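Local structure of RmpD (Hexulose-6-phosphate synthase) (Streptococcus mutans, 3EXS) at residues I139-R144 / S172-L177; V10-S15 / D32-G37; V62-C67 / Q115-G120; K156-V161 / K183-V188. The protein belongs to the HUMPS family of TIM-barrel proteins and, in a two-chain assembly, binds ribulose-5-phosphate. All coordinates share one frame; numbering follows the deposited sequence.

Interaction 1: I139-R144 / S172-L177; sequences IYHQSR and SVTGGL. With 5RP (ribulose-5-phosphate), chain E.
With OG1 of T174 held opposite its own backbone N (chi1 -167°), the methyl CG2 takes the place between N and the carbonyl carbon and lies over one face of the H141 imidazole. H141 turns CG anti to its carbonyl carbon (chi1 -61°), and the two side chains run side by side, pointing the same way. T174 CG2 stands 3.7 Å from the H141 ring centroid, a CH-pi contact displaced toward the rim and closest to ND1.

The pair crowns two neighbouring parallel strands of the TIM barrel, 139-141 and 172-174. Lower on the same face, I139 CG1 meets S172 CB at 3.6 Å, while the other branch, CG2, crosses T174 CG2 at 4.0 Å. Y140 and V173 occupy the reverse face, where both touch V161 of helix 155-167 and the Y140 hydroxyl bonds to D157. Three backbone bonds stitch the strands: Y140 N to S172 O at 2.8 Å, T174 N to Y140 O at 3.0 Å, and Q142 N to T174 O at 2.9 Å. Beyond the strand end, Q142 CB rests on G175 O at 3.6 Å, and G176 N gives a nearly straight bond to phosphate oxygen O12 of ribulose-5-phosphate (2.9 Å, 172°).

T174 thus illustrates one residue serving two chemistries. Its hydroxyl bonds to I194 O and weakly accepts O14 of the ligand. H141 NE2 makes a very short contact of doubtful geometry with E117, but the T174 methyl over the ring face probably helps limit imidazole rotation beside the pocket.

Interaction 2: V10-S15 / D32-G37; sequences VALDHS and DVIEAG. With 5RP (ribulose-5-phosphate), chain E.
The beta-alpha-beta unit formed by strand 7-12, helix 17-27 and strand 33-36 is the repeating element of a TIM barrel, and here V10-L12 pair in parallel with I34-A36 as its two adjacent strands. The backbone ladder alternates sides regularly: V10 N reaches V33 O, E35 N binds V10 O, and L12 N binds E35 O at 2.9 Å. At the top, G37 N closes on L12 O at 2.7 Å, but the donor is tilted 31° from the carbonyl plane where the chain leaves the sheet. G37 is the N-cap residue of helix 38-44.

The two faces of the pair differ sharply. On the outer one, L12 CD1 meets I34 CG2 at 3.8 Å, the two side chains crossing obliquely, and L52 of helix 47-55 covers both. L12 CB and CG also pass over E35 O, shielding that bonded carbonyl.

Inward lie A11 and E35. The glutamate swings CG anti to its backbone N (chi1 170°) and stays extended, which carries its carboxylate past the small A11 methyl; E35 OE1 lies 3.7 Å from A11 CB. OE1 is held by Q9, whereas OE2 comes close to the carboxylate of D64, whose charge K66 probably offsets in part. The slim A11 side chain also borders ribulose-5-phosphate, with CB 3.6 Å from O14. Where strand 10-12 ends, D13 uses its two oxygens separately: OD1 lies 3.4 Å from G37 CA, and OD2 lies 2.9 Å from ligand O4.

Interaction 3: V62-C67 / Q115-G120; sequences VADTKC and QVELYG. With 5RP (ribulose-5-phosphate), chain E.
Charged groups lead this contact, in which D64 and K66 on one strand of the TIM barrel meet E117 on another, across the barrel interior. Strand 85-89 runs between the two, and no backbone bond joins strand 62-67 to strand 115-117; their axes stay 8.1 Å apart and are turned by 72°. D64, T65 and K66 fit the Asp-x-Lys-x-x-Asp motif of this suprafamily, whose last member, D69, reaches this site from the second subunit.

The salt-bridge network centres on the ammonium of K66. Its NZ lies 2.9 Å from D64 OD2 within the same strand and makes a longer ion pair with E117 OE2 at 3.6 Å. The two carboxylates also crowd each other, with D64 OD1 3.2 Å from E117 OE2 and their planes only 25° apart, so the lysine probably offsets much of their mutual repulsion. Beyond the segments, T87 binds D64 OD1, and E117 OE1 has its very short contact with H141.

Van der Waals contact is modest. The stem of K66 passes E117, CG to CG at 4.1 Å, and V62 CG1 crosses Q115 at about a right angle, touching OE1 at 3.8 Å; the Q115 amide nitrogen turns to Q137.

Hydrogen bonds to ribulose-5-phosphate complete the site. The K66 chain is extended until it bends at its last torsion (chi4 58°), presenting NZ to the ligand; T38 OG1 also bonds to NZ. Y119 OH, which D69 of the second subunit also engages, accepts O1 at 2.8 Å, and K66 NZ donates to that same O1 at 2.9 Å.

Interaction 4: K156-V161 / K183-V188; sequences KDLNKV and KLFEGV
Helix 156-161 faces a short 3-10 segment, 183-185, that continues into a type II beta turn from F185 to V188, with the closest CA atoms, those of L158 and F185, 7.3 Å apart. L158 carries most of this contact; its side chain reaches from the helix to L184, F185 and V188. The two methyls divide the work: CD1 meets L184 CD1 at 3.8 Å, while CD2 touches both F185 CD1, at 3.7 Å, and V188 CG2, at 3.8 Å. L158 CD1 also presses close to L184 O, at 3.3 Å.

F185 gains its place by turning CG anti to its carbonyl carbon (chi1 -81°), which leads the ring toward the helix. V161, one turn along from L158, then comes to the edge of that ring, CG2 standing 4.4 Å from CE1. Its other methyl, CG1, faces V188 CG1 at 4.2 Å. On the ring's own chain, L184 CD1 lies over one face, offset toward the rim.

Around the pair, V173 of strand 170-174 touches both V161 and F185, and W220 packs on F185 while bonding to V188 O. The contact therefore fastens the loop after strand 170-174 to helix 155-167 on the outside of the barrel. No hydrogen bond or ion pair crosses it. V161, F185 and V188 are buried from water, whereas the leucine end, L158 with L184, stays nearer the solvent; the association is thus one of apolar contact, with no polar bond across it to set a direction.

Along the chain, interaction 2 closes first and interaction 3 follows; the segments of interactions 1 and 4 then alternate. Interactions 1, 2 and 3 all lie on the closed eight-stranded parallel barrel, with centres 12 to 14 Å apart, and all reach the same ribulose-5-phosphate. Interaction 3 meets interaction 2 through neighbouring strands 33-36 and 60-67, and interaction 1 through 113-117 and 137-141. Interaction 4 stands outside, its centre 11 Å from that of interaction 1 but 23 Å from that of interaction 2. Helix 155-167, which links the two strands of interaction 1, ties this outer layer to the barrel wall that carries the ligand site.

Interaction 1: I139-R144 / S172-L177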
# COMPACT_ATOMS: atom_id res chain seq x y z
N ILE A 139 -12.72 -7.08 2.26
CA ILE A 139 -12.46 -6.86 3.65
C ILE A 139 -12.99 -5.49 3.93
O ILE A 139 -12.50 -4.49 3.39
CB ILE A 139 -10.96 -6.89 3.94
CG1 ILE A 139 -10.46 -8.31 3.74
CG2 ILE A 139 -10.68 -6.41 5.37
CD1 ILE A 139 -9.14 -8.35 3.19
N TYR A 140 -14.01 -5.46 4.78
CA TYR A 140 -14.75 -4.26 5.15
C TYR A 140 -14.30 -3.75 6.53
O TYR A 140 -14.18 -4.51 7.50
CB TYR A 140 -16.27 -4.54 5.14
CG TYR A 140 -17.08 -3.31 5.50
CD1 TYR A 140 -17.57 -2.48 4.51
CD2 TYR A 140 -17.29 -2.95 6.83
CE1 TYR A 140 -18.27 -1.35 4.82
CE2 TYR A 140 -17.99 -1.81 7.15
CZ TYR A 140 -18.48 -1.02 6.15
OH TYR A 140 -19.18 0.11 6.46
N HIS A 141 -14.08 -2.43 6.60
CA HIS A 141 -13.60 -1.76 7.80
C HIS A 141 -14.69 -0.93 8.49
O HIS A 141 -15.37 -0.12 7.84
CB HIS A 141 -12.42 -0.86 7.44
CG HIS A 141 -11.25 -1.61 6.88
ND1 HIS A 141 -10.05 -1.72 7.55
CD2 HIS A 141 -11.10 -2.29 5.72
CE1 HIS A 141 -9.21 -2.44 6.83
NE2 HIS A 141 -9.82 -2.79 5.71
N GLN A 142 -14.86 -1.14 9.80
CA GLN A 142 -15.74 -0.32 10.65
C GLN A 142 -15.34 1.15 10.48
O GLN A 142 -14.14 1.47 10.43
CB GLN A 142 -15.65 -0.77 12.13
CG GLN A 142 -16.88 -1.57 12.73
CD GLN A 142 -17.19 -2.95 12.05
OE1 GLN A 142 -16.56 -3.35 11.06
NE2 GLN A 142 -18.18 -3.66 12.60
N SER A 143 -16.35 2.03 10.38
CA SER A 143 -16.16 3.48 10.16
C SER A 143 -15.81 4.27 11.44
O SER A 143 -16.40 4.01 12.50
CB SER A 143 -17.43 4.08 9.55
OG SER A 143 -17.88 3.35 8.42
N ARG A 144 -14.90 5.25 11.35
CA ARG A 144 -14.53 6.11 12.51
C ARG A 144 -15.28 7.43 12.48
O ARG A 144 -16.04 7.73 13.39
CB ARG A 144 -13.01 6.37 12.57
CG ARG A 144 -12.12 5.11 12.59
CD ARG A 144 -11.04 5.18 11.48
NE ARG A 144 -10.54 3.86 11.05
CZ ARG A 144 -9.26 3.48 11.06
NH1 ARG A 144 -8.30 4.29 11.48
NH2 ARG A 144 -8.93 2.27 10.64
N SER A 172 -14.80 -10.23 4.89
CA SER A 172 -14.08 -10.14 6.17
C SER A 172 -14.43 -8.81 6.83
O SER A 172 -14.54 -7.81 6.14
CB SER A 172 -12.55 -10.23 6.00
OG SER A 172 -12.10 -11.52 5.58
N VAL A 173 -14.61 -8.80 8.15
CA VAL A 173 -14.92 -7.55 8.86
C VAL A 173 -13.87 -7.26 9.90
O VAL A 173 -13.44 -8.14 10.63
CB VAL A 173 -16.36 -7.49 9.53
CG1 VAL A 173 -17.47 -7.84 8.53
CG2 VAL A 173 -16.45 -8.38 10.73
N THR A 174 -13.48 -6.00 9.99
CA THR A 174 -12.39 -5.62 10.87
C THR A 174 -12.52 -4.15 11.27
O THR A 174 -13.31 -3.42 10.67
CB THR A 174 -11.03 -5.89 10.20
OG1 THR A 174 -10.01 -5.80 11.19
CG2 THR A 174 -10.76 -4.90 9.05
N GLY A 175 -11.75 -3.74 12.29
CA GLY A 175 -11.77 -2.36 12.79
C GLY A 175 -12.25 -2.29 14.23
O GLY A 175 -13.45 -2.34 14.50
N GLY A 176 -11.29 -2.21 15.15
CA GLY A 176 -11.57 -2.12 16.58
C GLY A 176 -12.55 -3.15 17.10
O GLY A 176 -13.39 -2.84 17.96
N LEU A 177 -12.46 -4.37 16.60
CA LEU A 177 -13.34 -5.43 17.06
C LEU A 177 -13.01 -5.87 18.48
O LEU A 177 -11.93 -6.39 18.75
CB LEU A 177 -13.31 -6.63 16.11
CG LEU A 177 -14.25 -6.58 14.91
CD1 LEU A 177 -13.88 -7.66 13.90
CD2 LEU A 177 -15.68 -6.76 15.38
C2 5RP E . -5.24 -1.56 8.85
C3 5RP E . -5.63 -2.72 9.74
C5 5RP E . -7.00 -2.85 10.36
O13 5RP E . -7.54 -1.67 10.97
C6 5RP E . -6.74 -3.89 11.42
O14 5RP E . -6.70 -5.14 10.74
C7 5RP E . -7.79 -3.96 12.49
O8 5RP E . -7.02 -4.10 13.66
P9 5RP E . -7.65 -3.49 14.98
O12 5RP E . -8.46 -2.29 14.52
O11 5RP E . -6.46 -3.11 15.85
O10 5RP E . -8.51 -4.65 15.46
O4 5RP E . -4.83 -3.63 9.96
O1 5RP E . -5.49 -1.95 7.50

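Interaction 2: V10-S15 / D32-G37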
# COMPACT_ATOMS: atom_id res chain seq x y z
N VAL A 10 -5.92 -13.04 13.14
CA VAL A 10 -5.14 -12.00 13.84
C VAL A 10 -4.34 -11.17 12.82
O VAL A 10 -3.70 -11.74 11.91
CB VAL A 10 -4.21 -12.54 14.96
CG1 VAL A 10 -3.13 -13.46 14.41
CG2 VAL A 10 -3.57 -11.40 15.75
N ALA A 11 -4.41 -9.84 12.96
CA ALA A 11 -3.59 -8.91 12.20
C ALA A 11 -2.31 -8.59 12.98
O ALA A 11 -2.37 -8.00 14.08
CB ALA A 11 -4.34 -7.64 11.92
N LEU A 12 -1.16 -8.98 12.41
CA LEU A 12 0.12 -8.62 12.99
C LEU A 12 0.55 -7.28 12.40
O LEU A 12 1.06 -7.22 11.26
CB LEU A 12 1.19 -9.72 12.76
CG LEU A 12 0.82 -11.18 13.13
CD1 LEU A 12 1.84 -12.20 12.66
CD2 LEU A 12 0.58 -11.33 14.60
N ASP A 13 0.33 -6.22 13.18
CA ASP A 13 0.56 -4.83 12.74
C ASP A 13 1.76 -4.16 13.41
O ASP A 13 1.88 -2.93 13.39
CB ASP A 13 -0.69 -3.97 12.94
CG ASP A 13 -1.75 -4.27 11.92
OD1 ASP A 13 -1.44 -4.98 10.94
OD2 ASP A 13 -2.90 -3.82 12.09
N HIS A 14 2.62 -5.00 13.99
CA HIS A 14 3.80 -4.56 14.73
C HIS A 14 4.76 -3.82 13.82
O HIS A 14 4.74 -3.98 12.60
CB HIS A 14 4.48 -5.76 15.36
CG HIS A 14 3.57 -6.57 16.22
ND1 HIS A 14 2.65 -7.46 15.71
CD2 HIS A 14 3.42 -6.62 17.57
CE1 HIS A 14 1.98 -8.02 16.70
NE2 HIS A 14 2.42 -7.51 17.84
N SER A 15 5.61 -3.00 14.42
CA SER A 15 6.52 -2.18 13.64
C SER A 15 7.89 -2.83 13.56
O SER A 15 8.83 -2.30 12.97
CB SER A 15 6.61 -0.77 14.22
OG SER A 15 5.51 -0.02 13.78
N ASP A 32 -7.62 -19.00 13.03
CA ASP A 32 -7.73 -19.75 11.77
C ASP A 32 -6.87 -19.19 10.65
O ASP A 32 -6.52 -19.92 9.72
CB ASP A 32 -9.19 -19.80 11.31
CG ASP A 32 -10.11 -20.27 12.41
OD1 ASP A 32 -10.04 -21.46 12.75
OD2 ASP A 32 -10.88 -19.46 12.95
N VAL A 33 -6.56 -17.90 10.73
CA VAL A 33 -5.82 -17.19 9.72
C VAL A 33 -4.80 -16.29 10.41
O VAL A 33 -5.15 -15.61 11.35
CB VAL A 33 -6.77 -16.30 8.85
CG1 VAL A 33 -5.99 -15.66 7.68
CG2 VAL A 33 -7.98 -17.08 8.31
N ILE A 34 -3.55 -16.30 9.95
CA ILE A 34 -2.54 -15.35 10.42
C ILE A 34 -2.20 -14.32 9.34
O ILE A 34 -1.87 -14.69 8.21
CB ILE A 34 -1.28 -16.08 10.86
CG1 ILE A 34 -1.54 -16.84 12.15
CG2 ILE A 34 -0.11 -15.11 11.11
CD1 ILE A 34 -0.55 -17.96 12.35
N GLU A 35 -2.28 -13.03 9.68
CA GLU A 35 -2.06 -11.95 8.72
C GLU A 35 -0.80 -11.17 9.03
O GLU A 35 -0.66 -10.64 10.14
CB GLU A 35 -3.25 -10.97 8.71
CG GLU A 35 -3.03 -9.67 7.93
CD GLU A 35 -4.24 -8.75 7.93
OE1 GLU A 35 -5.25 -9.06 8.59
OE2 GLU A 35 -4.22 -7.69 7.28
N ALA A 36 0.10 -11.09 8.05
CA ALA A 36 1.21 -10.16 8.16
C ALA A 36 0.71 -8.80 7.71
O ALA A 36 0.43 -8.59 6.52
CB ALA A 36 2.37 -10.61 7.31
N GLY A 37 0.58 -7.87 8.64
CA GLY A 37 -0.06 -6.61 8.34
C GLY A 37 0.84 -5.63 7.61
O GLY A 37 2.08 -5.63 7.78
C2 5RP E . -5.24 -1.56 8.85
C3 5RP E . -5.63 -2.72 9.74
C5 5RP E . -7.00 -2.85 10.36
O13 5RP E . -7.54 -1.67 10.97
C6 5RP E . -6.74 -3.89 11.42
O14 5RP E . -6.70 -5.14 10.74
C7 5RP E . -7.79 -3.96 12.49
O8 5RP E . -7.02 -4.10 13.66
P9 5RP E . -7.65 -3.49 14.98
O12 5RP E . -8.46 -2.29 14.52
O11 5RP E . -6.46 -3.11 15.85
O10 5RP E . -8.51 -4.65 15.46
O4 5RP E . -4.83 -3.63 9.96
O1 5RP E . -5.49 -1.95 7.50

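Interaction 3: V62-C67 / Q115-G120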
# COMPACT_ATOMS: atom_id res chain seq x y z
N VAL A 62 -2.01 -14.50 5.45
CA VAL A 62 -2.29 -13.33 4.67
C VAL A 62 -1.07 -12.42 4.61
O VAL A 62 -0.48 -12.07 5.66
CB VAL A 62 -3.48 -12.54 5.26
CG1 VAL A 62 -3.74 -11.25 4.46
CG2 VAL A 62 -4.73 -13.40 5.29
N ALA A 63 -0.70 -12.03 3.39
CA ALA A 63 0.22 -10.93 3.15
C ALA A 63 -0.61 -9.68 2.88
O ALA A 63 -1.22 -9.56 1.81
CB ALA A 63 1.10 -11.23 1.96
N ASP A 64 -0.65 -8.77 3.84
CA ASP A 64 -1.49 -7.58 3.72
C ASP A 64 -0.75 -6.45 3.01
O ASP A 64 -0.27 -5.51 3.63
CB ASP A 64 -1.97 -7.12 5.12
CG ASP A 64 -3.10 -6.09 5.06
OD1 ASP A 64 -3.77 -5.98 4.02
OD2 ASP A 64 -3.33 -5.40 6.07
N THR A 65 -0.65 -6.54 1.70
CA THR A 65 0.19 -5.62 0.97
C THR A 65 -0.59 -4.41 0.48
O THR A 65 0.00 -3.38 0.20
CB THR A 65 0.84 -6.29 -0.22
OG1 THR A 65 -0.19 -6.83 -1.05
CG2 THR A 65 1.79 -7.39 0.22
N LYS A 66 -1.91 -4.54 0.37
CA LYS A 66 -2.74 -3.43 -0.09
C LYS A 66 -2.12 -2.93 -1.40
O LYS A 66 -1.89 -1.73 -1.61
CB LYS A 66 -2.78 -2.29 0.93
CG LYS A 66 -3.60 -2.56 2.15
CD LYS A 66 -3.51 -1.38 3.13
CE LYS A 66 -4.43 -1.55 4.32
NZ LYS A 66 -4.12 -2.80 5.05
N CYS A 67 -1.82 -3.91 -2.25
CA CYS A 67 -1.20 -3.68 -3.51
C CYS A 67 -2.05 -2.75 -4.37
O CYS A 67 -3.26 -2.97 -4.51
CB CYS A 67 -1.00 -5.01 -4.20
SG CYS A 67 -0.43 -4.85 -5.86
N GLN A 115 -7.75 -10.62 -1.99
CA GLN A 115 -8.77 -9.96 -1.20
C GLN A 115 -8.76 -8.47 -1.51
O GLN A 115 -7.68 -7.83 -1.60
CB GLN A 115 -8.49 -10.15 0.30
CG GLN A 115 -8.20 -11.59 0.71
CD GLN A 115 -8.05 -11.73 2.20
OE1 GLN A 115 -7.11 -11.20 2.80
NE2 GLN A 115 -8.98 -12.44 2.82
N VAL A 116 -9.96 -7.90 -1.64
CA VAL A 116 -10.08 -6.48 -1.88
C VAL A 116 -10.29 -5.73 -0.56
O VAL A 116 -11.27 -5.94 0.13
CB VAL A 116 -11.18 -6.17 -2.91
CG1 VAL A 116 -11.18 -4.68 -3.25
CG2 VAL A 116 -10.97 -6.99 -4.19
N GLU A 117 -9.33 -4.87 -0.23
CA GLU A 117 -9.40 -3.93 0.88
C GLU A 117 -10.21 -2.67 0.52
O GLU A 117 -9.83 -1.87 -0.36
CB GLU A 117 -7.99 -3.54 1.32
CG GLU A 117 -7.23 -4.57 2.14
CD GLU A 117 -7.53 -4.49 3.62
OE1 GLU A 117 -8.50 -3.81 4.01
OE2 GLU A 117 -6.80 -5.12 4.42
N LEU A 118 -11.32 -2.48 1.24
CA LEU A 118 -12.28 -1.43 0.95
C LEU A 118 -11.92 -0.23 1.77
O LEU A 118 -12.06 -0.22 2.99
CB LEU A 118 -13.68 -1.91 1.29
CG LEU A 118 -14.12 -3.16 0.52
CD1 LEU A 118 -15.39 -3.72 1.07
CD2 LEU A 118 -14.29 -2.82 -0.95
N TYR A 119 -11.43 0.78 1.07
CA TYR A 119 -11.16 2.07 1.67
C TYR A 119 -11.75 3.16 0.78
O TYR A 119 -11.83 2.98 -0.43
CB TYR A 119 -9.65 2.25 1.80
CG TYR A 119 -9.04 1.63 3.04
CD1 TYR A 119 -8.85 2.38 4.20
CD2 TYR A 119 -8.63 0.30 3.05
CE1 TYR A 119 -8.27 1.79 5.34
CE2 TYR A 119 -8.07 -0.29 4.18
CZ TYR A 119 -7.89 0.45 5.32
OH TYR A 119 -7.32 -0.14 6.41
N GLY A 120 -12.16 4.30 1.37
CA GLY A 120 -12.72 5.42 0.59
C GLY A 120 -14.00 5.07 -0.16
O GLY A 120 -14.73 4.14 0.21
C2 5RP E . -5.24 -1.56 8.85
C3 5RP E . -5.63 -2.72 9.74
C5 5RP E . -7.00 -2.85 10.36
O13 5RP E . -7.54 -1.67 10.97
C6 5RP E . -6.74 -3.89 11.42
O14 5RP E . -6.70 -5.14 10.74
C7 5RP E . -7.79 -3.96 12.49
O8 5RP E . -7.02 -4.10 13.66
P9 5RP E . -7.65 -3.49 14.98
O12 5RP E . -8.46 -2.29 14.52
O11 5RP E . -6.46 -3.11 15.85
O10 5RP E . -8.51 -4.65 15.46
O4 5RP E . -4.83 -3.63 9.96
O1 5RP E . -5.49 -1.95 7.50

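Interaction 4: K156-V161 / K183-V188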
# COMPACT_ATOMS: atom_id res chain seq x y z
N LYS A 156 -25.49 1.22 9.25
CA LYS A 156 -24.94 1.57 7.95
C LYS A 156 -23.81 0.60 7.53
O LYS A 156 -23.75 0.16 6.36
CB LYS A 156 -24.46 3.04 7.95
N ASP A 157 -22.94 0.26 8.49
CA ASP A 157 -21.89 -0.74 8.28
C ASP A 157 -22.46 -2.14 8.02
O ASP A 157 -22.16 -2.78 7.00
CB ASP A 157 -20.94 -0.80 9.49
CG ASP A 157 -20.14 0.48 9.68
OD1 ASP A 157 -19.80 1.17 8.69
OD2 ASP A 157 -19.82 0.80 10.84
N LEU A 158 -23.29 -2.60 8.95
CA LEU A 158 -23.92 -3.91 8.88
C LEU A 158 -24.59 -4.13 7.55
O LEU A 158 -24.46 -5.20 6.96
CB LEU A 158 -24.95 -4.04 9.98
CG LEU A 158 -24.54 -4.88 11.18
CD1 LEU A 158 -25.44 -4.58 12.37
CD2 LEU A 158 -24.58 -6.38 10.81
N ASN A 159 -25.29 -3.10 7.08
CA ASN A 159 -25.97 -3.15 5.80
C ASN A 159 -25.04 -3.28 4.62
O ASN A 159 -25.32 -4.05 3.71
CB ASN A 159 -26.95 -1.99 5.63
CG ASN A 159 -28.22 -2.20 6.43
OD1 ASN A 159 -28.66 -1.31 7.17
ND2 ASN A 159 -28.81 -3.39 6.31
N LYS A 160 -23.91 -2.57 4.63
CA LYS A 160 -22.95 -2.74 3.54
C LYS A 160 -22.39 -4.16 3.49
O LYS A 160 -22.21 -4.72 2.40
CB LYS A 160 -21.80 -1.74 3.64
CG LYS A 160 -22.22 -0.31 3.36
CD LYS A 160 -21.10 0.66 3.70
CE LYS A 160 -21.47 2.06 3.26
NZ LYS A 160 -21.69 2.19 1.76
N VAL A 161 -22.13 -4.74 4.66
CA VAL A 161 -21.64 -6.11 4.73
C VAL A 161 -22.66 -7.09 4.13
O VAL A 161 -22.28 -7.98 3.37
CB VAL A 161 -21.27 -6.52 6.16
CG1 VAL A 161 -20.81 -7.97 6.21
CG2 VAL A 161 -20.23 -5.60 6.73
N LYS A 183 -21.82 -10.15 18.58
CA LYS A 183 -23.28 -10.34 18.71
C LYS A 183 -24.07 -9.52 17.70
O LYS A 183 -25.06 -10.00 17.16
CB LYS A 183 -23.77 -10.05 20.16
N LEU A 184 -23.63 -8.29 17.44
CA LEU A 184 -24.36 -7.45 16.49
C LEU A 184 -24.27 -7.90 15.03
O LEU A 184 -24.82 -7.24 14.16
CB LEU A 184 -23.98 -5.98 16.65
CG LEU A 184 -22.60 -5.45 16.26
CD1 LEU A 184 -22.68 -4.71 14.92
CD2 LEU A 184 -22.10 -4.52 17.37
N PHE A 185 -23.60 -9.03 14.78
CA PHE A 185 -23.48 -9.63 13.44
C PHE A 185 -24.25 -10.94 13.31
O PHE A 185 -24.14 -11.63 12.28
CB PHE A 185 -22.01 -9.92 13.08
CG PHE A 185 -21.26 -8.73 12.58
CD1 PHE A 185 -21.45 -8.27 11.28
CD2 PHE A 185 -20.35 -8.08 13.39
CE1 PHE A 185 -20.76 -7.18 10.80
CE2 PHE A 185 -19.63 -6.97 12.92
CZ PHE A 185 -19.84 -6.53 11.62
N GLU A 186 -25.00 -11.31 14.35
CA GLU A 186 -25.71 -12.59 14.41
C GLU A 186 -26.61 -12.84 13.19
O GLU A 186 -27.31 -11.94 12.75
CB GLU A 186 -26.53 -12.65 15.70
CG GLU A 186 -27.21 -14.00 15.98
CD GLU A 186 -27.82 -14.06 17.38
OE1 GLU A 186 -27.93 -12.99 18.05
OE2 GLU A 186 -28.19 -15.18 17.80
N GLY A 187 -26.57 -14.05 12.65
CA GLY A 187 -27.34 -14.36 11.45
C GLY A 187 -26.79 -13.73 10.19
O GLY A 187 -27.35 -13.92 9.11
N VAL A 188 -25.70 -12.96 10.30
CA VAL A 188 -24.93 -12.44 9.14
C VAL A 188 -23.85 -13.45 8.80
O VAL A 188 -23.12 -13.90 9.66
CB VAL A 188 -24.27 -11.06 9.46
CG1 VAL A 188 -23.47 -10.54 8.29
CG2 VAL A 188 -25.33 -10.02 9.87